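Local coordinates for protein gamma-glutamyltranspeptidase (Streptomyces lincolnensis, PDB 6J3A) that probably cleaves or transfers gamma-glutamyl groups, as an LmbA-like gamma-glutamyltranspeptidase homologue of the N-terminal nucleophile hydrolase clan, at residues A[197-202]-A[210-215]; A[311-316]-A[541-546]; A[369-374]-A[552-557]. All blocks are in the same frame, centred on the assembly; numbering follows the deposited sequence.

Interaction 1 (A[197-202]-A[210-215])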
ATOM      1  N   ALA A 197      15.606  -8.389  29.402  1.00 38.76           N
ATOM      2  CA  ALA A 197      16.411  -9.329  30.187  1.00 41.34           C
ATOM      3  C   ALA A 197      16.000  -9.302  31.660  1.00 43.24           C
ATOM      4  O   ALA A 197      15.707 -10.351  32.250  1.00 42.62           O
ATOM      5  CB  ALA A 197      17.897  -9.029  30.044  1.00 40.81           C
ATOM      6  N   GLU A 198      15.929  -8.100  32.229  1.00 45.04           N
ATOM      7  CA  GLU A 198      15.652  -7.955  33.658  1.00 46.90           C
ATOM      8  C   GLU A 198      14.177  -7.958  34.057  1.00 44.59           C
ATOM      9  O   GLU A 198      13.874  -7.753  35.224  1.00 44.67           O
ATOM     10  CB  GLU A 198      16.375  -6.740  34.253  1.00 50.42           C
ATOM     11  CG  GLU A 198      15.889  -5.372  33.816  1.00 53.32           C
ATOM     12  CD  GLU A 198      16.407  -4.280  34.742  1.00 56.04           C
ATOM     13  OE1 GLU A 198      15.890  -4.169  35.882  1.00 56.68           O
ATOM     14  OE2 GLU A 198      17.339  -3.549  34.335  1.00 57.37           O
ATOM     15  N   VAL A 199      13.268  -8.189  33.115  1.00 43.46           N
ATOM     16  CA  VAL A 199      11.876  -8.521  33.470  1.00 43.43           C
ATOM     17  C   VAL A 199      11.491  -9.969  33.132  1.00 43.48           C
ATOM     18  O   VAL A 199      10.400 -10.413  33.493  1.00 43.98           O
ATOM     19  CB  VAL A 199      10.844  -7.544  32.838  1.00 42.70           C
ATOM     20  CG1 VAL A 199      11.173  -6.098  33.200  1.00 41.76           C
ATOM     21  CG2 VAL A 199      10.745  -7.724  31.326  1.00 42.53           C
ATOM     22  N   ALA A 200      12.372 -10.701  32.455  1.00 43.88           N
ATOM     23  CA  ALA A 200      12.058 -12.051  31.977  1.00 44.92           C
ATOM     24  C   ALA A 200      11.736 -13.003  33.124  1.00 45.12           C
ATOM     25  O   ALA A 200      10.825 -13.821  33.022  1.00 44.94           O
ATOM     26  CB  ALA A 200      13.209 -12.597  31.147  1.00 44.78           C
ATOM     27  N   GLY A 201      12.462 -12.870  34.229  1.00 46.17           N
ATOM     28  CA  GLY A 201      12.218 -13.699  35.412  1.00 48.02           C
ATOM     29  C   GLY A 201      11.089 -13.222  36.318  1.00 48.87           C
ATOM     30  O   GLY A 201      10.829 -13.830  37.352  1.00 48.52           O
ATOM     31  N   ALA A 202      10.404 -12.149  35.930  1.00 49.78           N
ATOM     32  CA  ALA A 202       9.407 -11.504  36.785  1.00 48.48           C
ATOM     33  C   ALA A 202       8.152 -12.344  37.047  1.00 48.61           C
ATOM     34  O   ALA A 202       7.458 -12.115  38.048  1.00 47.73           O
ATOM     35  CB  ALA A 202       9.015 -10.158  36.199  1.00 48.50           C
ATOM     36  N   GLU A 210       4.315  -5.324  34.109  1.00 43.11           N
ATOM     37  CA  GLU A 210       4.293  -4.527  35.340  1.00 43.79           C
ATOM     38  C   GLU A 210       5.704  -4.253  35.876  1.00 43.20           C
ATOM     39  O   GLU A 210       5.994  -3.140  36.326  1.00 43.53           O
ATOM     40  CB  GLU A 210       3.440  -5.225  36.406  1.00 44.99           C
ATOM     41  CG  GLU A 210       2.997  -4.327  37.554  1.00 46.12           C
ATOM     42  CD  GLU A 210       2.050  -3.223  37.122  1.00 47.07           C
ATOM     43  OE1 GLU A 210       1.095  -3.502  36.364  1.00 44.43           O
ATOM     44  OE2 GLU A 210       2.261  -2.066  37.547  1.00 49.85           O
ATOM     45  N   ALA A 211       6.574  -5.264  35.825  1.00 42.88           N
ATOM     46  CA  ALA A 211       8.002  -5.090  36.170  1.00 41.62           C
ATOM     47  C   ALA A 211       8.703  -4.112  35.233  1.00 40.87           C
ATOM     48  O   ALA A 211       9.516  -3.304  35.677  1.00 42.78           O
ATOM     49  CB  ALA A 211       8.727  -6.421  36.158  1.00 41.03           C
ATOM     50  N   ALA A 212       8.383  -4.192  33.943  1.00 39.94           N
ATOM     51  CA  ALA A 212       8.878  -3.238  32.943  1.00 38.76           C
ATOM     52  C   ALA A 212       8.419  -1.801  33.201  1.00 38.92           C
ATOM     53  O   ALA A 212       9.159  -0.851  32.936  1.00 38.41           O
ATOM     54  CB  ALA A 212       8.452  -3.669  31.552  1.00 38.07           C
ATOM     55  N   ARG A 213       7.196  -1.643  33.699  1.00 39.90           N
ATOM     56  CA  ARG A 213       6.696  -0.322  34.067  1.00 40.85           C
ATOM     57  C   ARG A 213       7.574   0.296  35.154  1.00 40.66           C
ATOM     58  O   ARG A 213       7.871   1.483  35.108  1.00 37.36           O
ATOM     59  CB  ARG A 213       5.254  -0.395  34.554  1.00 41.96           C
ATOM     60  CG  ARG A 213       4.261  -0.882  33.516  1.00 42.77           C
ATOM     61  CD  ARG A 213       2.879  -0.959  34.125  1.00 43.46           C
ATOM     62  NE  ARG A 213       2.328   0.371  34.353  1.00 44.47           N
ATOM     63  CZ  ARG A 213       1.276   0.644  35.120  1.00 46.41           C
ATOM     64  NH1 ARG A 213       0.628  -0.321  35.774  1.00 47.00           N
ATOM     65  NH2 ARG A 213       0.866   1.902  35.244  1.00 47.18           N
ATOM     66  N   GLU A 214       7.995  -0.534  36.105  1.00 42.04           N
ATOM     67  CA  GLU A 214       8.858  -0.107  37.201  1.00 44.22           C
ATOM     68  C   GLU A 214      10.307   0.142  36.802  1.00 43.66           C
ATOM     69  O   GLU A 214      10.977   0.980  37.412  1.00 45.19           O
ATOM     70  CB  GLU A 214       8.799  -1.123  38.340  1.00 45.92           C
ATOM     71  CG  GLU A 214       7.426  -1.210  38.998  1.00 49.09           C
ATOM     72  CD  GLU A 214       6.942   0.114  39.589  1.00 49.99           C
ATOM     73  OE1 GLU A 214       5.713   0.346  39.569  1.00 50.45           O
ATOM     74  OE2 GLU A 214       7.781   0.922  40.063  1.00 49.14           O
ATOM     75  N   VAL A 215      10.794  -0.581  35.799  1.00 42.79           N
ATOM     76  CA  VAL A 215      12.117  -0.315  35.230  1.00 42.47           C
ATOM     77  C   VAL A 215      12.165   1.068  34.570  1.00 40.38           C
ATOM     78  O   VAL A 215      13.137   1.806  34.743  1.00 40.99           O
ATOM     79  CB  VAL A 215      12.530  -1.417  34.239  1.00 43.32           C
ATOM     80  CG1 VAL A 215      13.793  -1.038  33.476  1.00 43.50           C
ATOM     81  CG2 VAL A 215      12.761  -2.717  34.996  1.00 44.70           C
TER
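A202 N donates to V199 O at 3.0 Å in a turn near the end of 197-202, and the side chains of both residues touch A211. The setting is an alpha-alpha hairpin, in which helix 186-200 is followed after a short connection by helix 205-217, and it illustrates how small residues let two consecutive helices pack closely. No hydrogen bond joins the two segments; the contact is carried by methyl groups. V199 supplies the central one. With CG1 anti to the carbonyl carbon (chi1 -55°), this branch is directed at the partner backbone and settles on the peptide between A211 and A212, 3.5 Å from A212 N. The same methyl meets A211 CB at 3.9 Å and A212 CB at 4.0 Å, while V215 CG2 lies slightly farther from it, one turn along. E198 reaches V215 from the opposite direction: its chain runs extended beyond CG, and OE1 ends 3.6 Å from V215 CG2, a carboxylate oxygen against a methyl. F220 of the following helix 220-229 touches both E198 and V215, and Q208 NE2 bonds A200 O within the hairpin. On the far side of helix 205-217, R213 points away from 197-202 and pairs through NE with D113, so the hairpin is also tied to the earlier helix 111-122. R213 NH1 forms a salt bridge with E210 OE2 at 3.0 Å. At the other end of the contact, the alanine methyls A202 CB and A211 CB meet at 3.7 Å.

Interaction 2 (A[311-316]-A[541-546])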
ATOM      1  N   LEU A 311     -13.628  29.850  15.263  1.00 33.23           N
ATOM      2  CA  LEU A 311     -14.414  30.036  16.476  1.00 32.33           C
ATOM      3  C   LEU A 311     -14.198  28.901  17.469  1.00 31.84           C
ATOM      4  O   LEU A 311     -14.183  29.136  18.671  1.00 33.09           O
ATOM      5  CB  LEU A 311     -15.903  30.160  16.139  1.00 32.67           C
ATOM      6  CG  LEU A 311     -16.323  31.311  15.213  1.00 32.59           C
ATOM      7  CD1 LEU A 311     -17.777  31.158  14.806  1.00 32.45           C
ATOM      8  CD2 LEU A 311     -16.098  32.667  15.861  1.00 32.81           C
ATOM      9  N   ALA A 312     -14.043  27.674  16.979  1.00 31.06           N
ATOM     10  CA  ALA A 312     -13.787  26.537  17.873  1.00 30.32           C
ATOM     11  C   ALA A 312     -12.387  26.618  18.468  1.00 30.00           C
ATOM     12  O   ALA A 312     -12.197  26.271  19.625  1.00 30.66           O
ATOM     13  CB  ALA A 312     -13.988  25.210  17.158  1.00 29.82           C
ATOM     14  N   MET A 313     -11.420  27.085  17.680  1.00 30.03           N
ATOM     15  CA  MET A 313     -10.032  27.233  18.140  1.00 30.53           C
ATOM     16  C   MET A 313      -9.879  28.311  19.208  1.00 30.59           C
ATOM     17  O   MET A 313      -9.116  28.164  20.158  1.00 31.66           O
ATOM     18  CB  MET A 313      -9.112  27.528  16.954  1.00 31.15           C
ATOM     19  CG  MET A 313      -8.852  26.318  16.071  1.00 32.74           C
ATOM     20  SD  MET A 313      -8.100  24.899  16.914  1.00 35.10           S
ATOM     21  CE  MET A 313      -6.477  24.921  16.177  1.00 36.21           C
ATOM     22  N   ALA A 314     -10.616  29.395  19.037  1.00 31.55           N
ATOM     23  CA  ALA A 314     -10.692  30.466  20.022  1.00 31.34           C
ATOM     24  C   ALA A 314     -11.128  29.937  21.371  1.00 30.24           C
ATOM     25  O   ALA A 314     -10.564  30.298  22.403  1.00 29.42           O
ATOM     26  CB  ALA A 314     -11.664  31.533  19.545  1.00 31.27           C
ATOM     27  N   ASP A 315     -12.143  29.084  21.340  1.00 30.48           N
ATOM     28  CA  ASP A 315     -12.665  28.447  22.549  1.00 30.36           C
ATOM     29  C   ASP A 315     -11.635  27.484  23.124  1.00 30.57           C
ATOM     30  O   ASP A 315     -11.470  27.419  24.333  1.00 29.19           O
ATOM     31  CB  ASP A 315     -13.994  27.722  22.274  1.00 30.11           C
ATOM     32  CG  ASP A 315     -15.224  28.641  22.400  1.00 30.44           C
ATOM     33  OD1 ASP A 315     -15.101  29.806  22.861  1.00 29.58           O
ATOM     34  OD2 ASP A 315     -16.338  28.168  22.048  1.00 30.41           O
ATOM     35  N   ARG A 316     -10.940  26.753  22.249  1.00 32.22           N
ATOM     36  CA  ARG A 316      -9.807  25.912  22.651  1.00 32.80           C
ATOM     37  C   ARG A 316      -8.753  26.691  23.460  1.00 33.99           C
ATOM     38  O   ARG A 316      -8.338  26.267  24.540  1.00 33.70           O
ATOM     39  CB  ARG A 316      -9.152  25.282  21.431  1.00 32.74           C
ATOM     40  CG  ARG A 316      -8.034  24.305  21.770  1.00 33.37           C
ATOM     41  CD  ARG A 316      -7.171  23.982  20.568  1.00 34.05           C
ATOM     42  NE  ARG A 316      -6.120  24.980  20.345  1.00 34.79           N
ATOM     43  CZ  ARG A 316      -5.070  24.828  19.539  1.00 34.69           C
ATOM     44  NH1 ARG A 316      -4.180  25.808  19.420  1.00 35.49           N
ATOM     45  NH2 ARG A 316      -4.884  23.699  18.865  1.00 34.78           N
ATOM     46  N   ASP A 541      -4.492  29.185  10.122  1.00 33.91           N
ATOM     47  CA  ASP A 541      -3.546  29.495  11.214  1.00 36.18           C
ATOM     48  C   ASP A 541      -3.953  30.762  11.975  1.00 36.44           C
ATOM     49  O   ASP A 541      -3.102  31.448  12.553  1.00 37.87           O
ATOM     50  CB  ASP A 541      -2.114  29.669  10.679  1.00 37.69           C
ATOM     51  CG  ASP A 541      -1.468  28.366  10.256  1.00 38.13           C
ATOM     52  OD1 ASP A 541      -1.472  27.379  11.033  1.00 40.36           O
ATOM     53  OD2 ASP A 541      -0.920  28.358   9.140  1.00 38.02           O
ATOM     54  N   SER A 542      -5.251  31.054  12.004  1.00 35.59           N
ATOM     55  CA  SER A 542      -5.761  32.271  12.644  1.00 35.04           C
ATOM     56  C   SER A 542      -6.130  32.023  14.111  1.00 34.54           C
ATOM     57  O   SER A 542      -7.278  32.135  14.517  1.00 32.90           O
ATOM     58  CB  SER A 542      -6.937  32.842  11.852  1.00 34.66           C
ATOM     59  OG  SER A 542      -7.259  34.136  12.311  1.00 34.16           O
ATOM     60  N   PHE A 543      -5.103  31.718  14.892  1.00 36.47           N
ATOM     61  CA  PHE A 543      -5.197  31.440  16.331  1.00 37.58           C
ATOM     62  C   PHE A 543      -3.756  31.258  16.833  1.00 38.85           C
ATOM     63  O   PHE A 543      -2.873  30.960  16.026  1.00 41.14           O
ATOM     64  CB  PHE A 543      -6.002  30.162  16.585  1.00 37.37           C
ATOM     65  CG  PHE A 543      -5.508  28.985  15.799  1.00 38.36           C
ATOM     66  CD1 PHE A 543      -4.385  28.273  16.223  1.00 39.17           C
ATOM     67  CD2 PHE A 543      -6.135  28.608  14.618  1.00 37.94           C
ATOM     68  CE1 PHE A 543      -3.899  27.210  15.488  1.00 39.70           C
ATOM     69  CE2 PHE A 543      -5.663  27.534  13.885  1.00 38.51           C
ATOM     70  CZ  PHE A 543      -4.542  26.835  14.318  1.00 39.77           C
ATOM     71  N   PRO A 544      -3.500  31.423  18.146  1.00 39.27           N
ATOM     72  CA  PRO A 544      -2.130  31.204  18.644  1.00 38.74           C
ATOM     73  C   PRO A 544      -1.696  29.738  18.578  1.00 39.11           C
ATOM     74  O   PRO A 544      -2.378  28.863  19.134  1.00 39.76           O
ATOM     75  CB  PRO A 544      -2.199  31.669  20.103  1.00 38.60           C
ATOM     76  CG  PRO A 544      -3.637  31.634  20.453  1.00 38.95           C
ATOM     77  CD  PRO A 544      -4.384  31.949  19.197  1.00 39.55           C
ATOM     78  N   GLY A 545      -0.571  29.490  17.906  1.00 37.48           N
ATOM     79  CA  GLY A 545      -0.057  28.139  17.729  1.00 36.22           C
ATOM     80  C   GLY A 545       0.361  27.510  19.047  1.00 35.33           C
ATOM     81  O   GLY A 545       0.732  28.219  19.988  1.00 36.19           O
ATOM     82  N   SER A 546       0.290  26.183  19.107  1.00 32.72           N
ATOM     83  CA  SER A 546       0.712  25.417  20.284  1.00 32.12           C
ATOM     84  C   SER A 546       2.241  25.373  20.521  1.00 31.55           C
ATOM     85  O   SER A 546       2.673  25.119  21.652  1.00 29.28           O
ATOM     86  CB  SER A 546       0.152  23.990  20.207  1.00 31.44           C
ATOM     87  OG  SER A 546      -1.239  23.989  20.501  1.00 31.62           O
TER
HETATM   88  O   HOH W   1      -5.436  28.135  19.524  1.00 36.82           O
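M313 reaches across one face of the F543 ring, a worked example of the Met-aromatic contact, and each atom of its side chain has a place there. CB stands 3.9 Å from F543 CD2, and CG passes beside the same ring carbon. With CG anti to the carbonyl carbon (chi1 -74°), a bend at chi2 (-59°) carries SD above the face, 4.7 Å from the ring centroid and almost on the ring normal. The chain bends again at chi3, bringing CE down over the far part of the ring as a CH-pi contact, 3.3 Å from F543 CZ. Beneath the opposite face lies the backbone of D541, C being its nearest atom here. The methyl CE also covers one face of the R316 guanidinium, so it packs against two flat groups at once. A serine in place of F543 would probably leave the sulfur and methyl of M313 without their aromatic surface and open a gap beside the helix. R316 NH1 approaches P544 O at the edge of the guanidinium, but at 3.6 Å the two are joined through a water instead: it donates to P544 O at 3.2 Å and accepts a weak bond from NH1. The main ionic partner of R316 is D504, whose OD1 meets NH2 and whose OD2 takes the backbone N of S546, coupling the arginine to the loop. Through M313, helix 299-319 touches both V281 of helix 280-288 and the loop that leaves strand 538-540 and leads to strand 556-560; the contact itself is buried.

Interaction 3 (A[369-374]-A[552-557])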
ATOM      1  N   ASP A 369      -2.541  37.701  21.518  1.00 55.89           N
ATOM      2  CA  ASP A 369      -2.636  38.704  20.432  1.00 57.51           C
ATOM      3  C   ASP A 369      -1.426  38.720  19.461  1.00 56.85           C
ATOM      4  O   ASP A 369      -1.497  39.342  18.395  1.00 54.41           O
ATOM      5  CB  ASP A 369      -2.881  40.116  21.017  1.00 58.05           C
ATOM      6  CG  ASP A 369      -1.897  40.492  22.145  1.00 59.49           C
ATOM      7  OD1 ASP A 369      -0.978  39.699  22.457  1.00 58.67           O
ATOM      8  OD2 ASP A 369      -2.049  41.586  22.731  1.00 59.80           O
ATOM      9  N   LEU A 370      -0.342  38.031  19.828  1.00 56.93           N
ATOM     10  CA  LEU A 370       0.931  38.087  19.092  1.00 59.15           C
ATOM     11  C   LEU A 370       0.861  37.474  17.695  1.00 57.85           C
ATOM     12  O   LEU A 370       0.425  36.335  17.534  1.00 56.11           O
ATOM     13  CB  LEU A 370       2.041  37.374  19.879  1.00 62.23           C
ATOM     14  CG  LEU A 370       3.423  37.222  19.201  1.00 64.73           C
ATOM     15  CD1 LEU A 370       4.325  38.420  19.483  1.00 65.54           C
ATOM     16  CD2 LEU A 370       4.102  35.919  19.617  1.00 64.92           C
ATOM     17  N   VAL A 371       1.370  38.223  16.715  1.00 58.62           N
ATOM     18  CA  VAL A 371       1.382  37.832  15.294  1.00 59.03           C
ATOM     19  C   VAL A 371       2.709  37.181  14.836  1.00 61.89           C
ATOM     20  O   VAL A 371       3.752  37.846  14.773  1.00 59.79           O
ATOM     21  CB  VAL A 371       1.097  39.060  14.392  1.00 56.24           C
ATOM     22  CG1 VAL A 371       1.114  38.693  12.911  1.00 54.99           C
ATOM     23  CG2 VAL A 371      -0.245  39.681  14.747  1.00 56.21           C
ATOM     24  N   ALA A 372       2.646  35.894  14.486  1.00 63.96           N
ATOM     25  CA  ALA A 372       3.734  35.205  13.789  1.00 66.97           C
ATOM     26  C   ALA A 372       3.862  35.868  12.433  1.00 69.35           C
ATOM     27  O   ALA A 372       2.867  36.002  11.713  1.00 71.43           O
ATOM     28  CB  ALA A 372       3.422  33.725  13.580  1.00 66.27           C
ATOM     29  N   THR A 373       5.066  36.301  12.091  1.00 71.50           N
ATOM     30  CA  THR A 373       5.344  36.738  10.727  1.00 75.05           C
ATOM     31  C   THR A 373       6.715  36.217  10.313  1.00 75.31           C
ATOM     32  O   THR A 373       7.636  36.123  11.131  1.00 73.36           O
ATOM     33  CB  THR A 373       5.188  38.279  10.529  1.00 76.61           C
ATOM     34  OG1 THR A 373       4.995  38.573   9.133  1.00 76.61           O
ATOM     35  CG2 THR A 373       6.391  39.085  11.066  1.00 73.87           C
ATOM     36  N   GLY A 374       6.813  35.862   9.036  1.00 76.84           N
ATOM     37  CA  GLY A 374       8.042  35.361   8.422  1.00 77.21           C
ATOM     38  C   GLY A 374       7.688  34.145   7.589  1.00 76.50           C
ATOM     39  O   GLY A 374       6.610  34.088   6.993  1.00 74.00           O
ATOM     40  N   MET A 552       0.439  33.790  15.958  1.00 41.73           N
ATOM     41  CA  MET A 552      -0.743  33.539  15.120  1.00 42.95           C
ATOM     42  C   MET A 552      -0.667  34.324  13.812  1.00 42.80           C
ATOM     43  O   MET A 552       0.027  35.338  13.733  1.00 42.07           O
ATOM     44  CB  MET A 552      -2.027  33.867  15.890  1.00 44.31           C
ATOM     45  CG  MET A 552      -2.684  35.218  15.662  1.00 45.27           C
ATOM     46  SD  MET A 552      -4.177  35.367  16.672  1.00 45.53           S
ATOM     47  CE  MET A 552      -5.401  35.699  15.406  1.00 46.33           C
ATOM     48  N   ARG A 553      -1.369  33.841  12.792  1.00 43.37           N
ATOM     49  CA  ARG A 553      -1.398  34.503  11.486  1.00 46.19           C
ATOM     50  C   ARG A 553      -2.842  34.871  11.154  1.00 45.41           C
ATOM     51  O   ARG A 553      -3.603  34.020  10.697  1.00 43.45           O
ATOM     52  CB  ARG A 553      -0.792  33.598  10.417  1.00 49.81           C
ATOM     53  CG  ARG A 553       0.673  33.251  10.671  1.00 53.40           C
ATOM     54  CD  ARG A 553       1.090  31.922  10.041  1.00 58.86           C
ATOM     55  NE  ARG A 553       1.695  32.058   8.699  1.00 64.65           N
ATOM     56  CZ  ARG A 553       1.460  31.272   7.631  1.00 67.53           C
ATOM     57  NH1 ARG A 553       0.585  30.261   7.671  1.00 69.32           N
ATOM     58  NH2 ARG A 553       2.097  31.510   6.482  1.00 66.53           N
ATOM     59  N   PRO A 554      -3.233  36.136  11.417  1.00 46.39           N
ATOM     60  CA  PRO A 554      -4.630  36.534  11.251  1.00 45.38           C
ATOM     61  C   PRO A 554      -5.165  36.334   9.839  1.00 42.81           C
ATOM     62  O   PRO A 554      -4.506  36.711   8.872  1.00 42.16           O
ATOM     63  CB  PRO A 554      -4.619  38.027  11.604  1.00 46.24           C
ATOM     64  CG  PRO A 554      -3.464  38.190  12.520  1.00 47.04           C
ATOM     65  CD  PRO A 554      -2.434  37.222  12.023  1.00 47.68           C
ATOM     66  N   GLY A 555      -6.348  35.727   9.751  1.00 41.22           N
ATOM     67  CA  GLY A 555      -7.028  35.458   8.482  1.00 40.39           C
ATOM     68  C   GLY A 555      -6.333  34.524   7.498  1.00 39.26           C
ATOM     69  O   GLY A 555      -6.708  34.482   6.324  1.00 40.27           O
ATOM     70  N   SER A 556      -5.347  33.759   7.970  1.00 37.70           N
ATOM     71  CA  SER A 556      -4.484  32.964   7.096  1.00 35.91           C
ATOM     72  C   SER A 556      -5.009  31.558   6.908  1.00 35.82           C
ATOM     73  O   SER A 556      -5.195  30.823   7.878  1.00 35.39           O
ATOM     74  CB  SER A 556      -3.069  32.883   7.652  1.00 35.09           C
ATOM     75  OG  SER A 556      -2.209  32.247   6.722  1.00 34.09           O
ATOM     76  N   VAL A 557      -5.207  31.178   5.649  1.00 37.50           N
ATOM     77  CA  VAL A 557      -5.676  29.837   5.303  1.00 37.42           C
ATOM     78  C   VAL A 557      -4.837  29.220   4.177  1.00 36.40           C
ATOM     79  O   VAL A 557      -4.464  29.893   3.214  1.00 36.23           O
ATOM     80  CB  VAL A 557      -7.182  29.852   4.964  1.00 37.20           C
ATOM     81  CG1 VAL A 557      -7.448  30.520   3.622  1.00 37.80           C
ATOM     82  CG2 VAL A 557      -7.751  28.446   4.996  1.00 37.65           C
TER
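The approach to strand 556-560 is where L370, V371 and A372 of a long surface loop lie against M552, R553 and P554, an example of two irregular stretches of the chain joined through their backbones. M552 N donates to L370 O at 3.0 Å, arriving in the carbonyl plane with a C=O...N angle of 149°. In the other direction A372 N gives a weak, bent bond to M552 O (2.8 Å, 129° at the hydrogen), and V371 CA offers a CA-H...O contact to that same oxygen at 3.2 Å. M552 O is therefore met by two neighbouring residues. Just beyond, residues R553 to S556 make a type II beta turn, closed by S556 N to R553 O at 3.2 Å, with G555 at positive phi; it leads the chain into the strand. The side chains add to the contact round this turn. V371 and P554 cross at about a right angle; with CG1 anti to the backbone N (chi1 180°), this branch meets P554 CD at 3.9 Å, while CG2 lies near P554 CG. R553 uses its aliphatic part, CG lying 4.0 Å from A372 CB, while its NH1 forms a salt bridge with D541.

In the fold
From the N terminus, interaction 1 closes first, joining consecutive helices across a short connection before the others open. Interactions 2 and 3 span far longer stretches and cross: 311-316 and 369-374 come in that order, then 541-546 and 552-557 meet them in the same order. Between 369-374 and 541-546 runs a stretch that includes the unmodelled residues 384-420. The centres of interactions 2 and 3 are about 11 Å apart. The D541-R553 salt bridge and a probable D541 N to S556 O bond tie them beside strands 538-540 and 556-560, with F543 O packed against M552 CB. Interaction 1 lies on the opposite side of the chain's centre from both and touches neither.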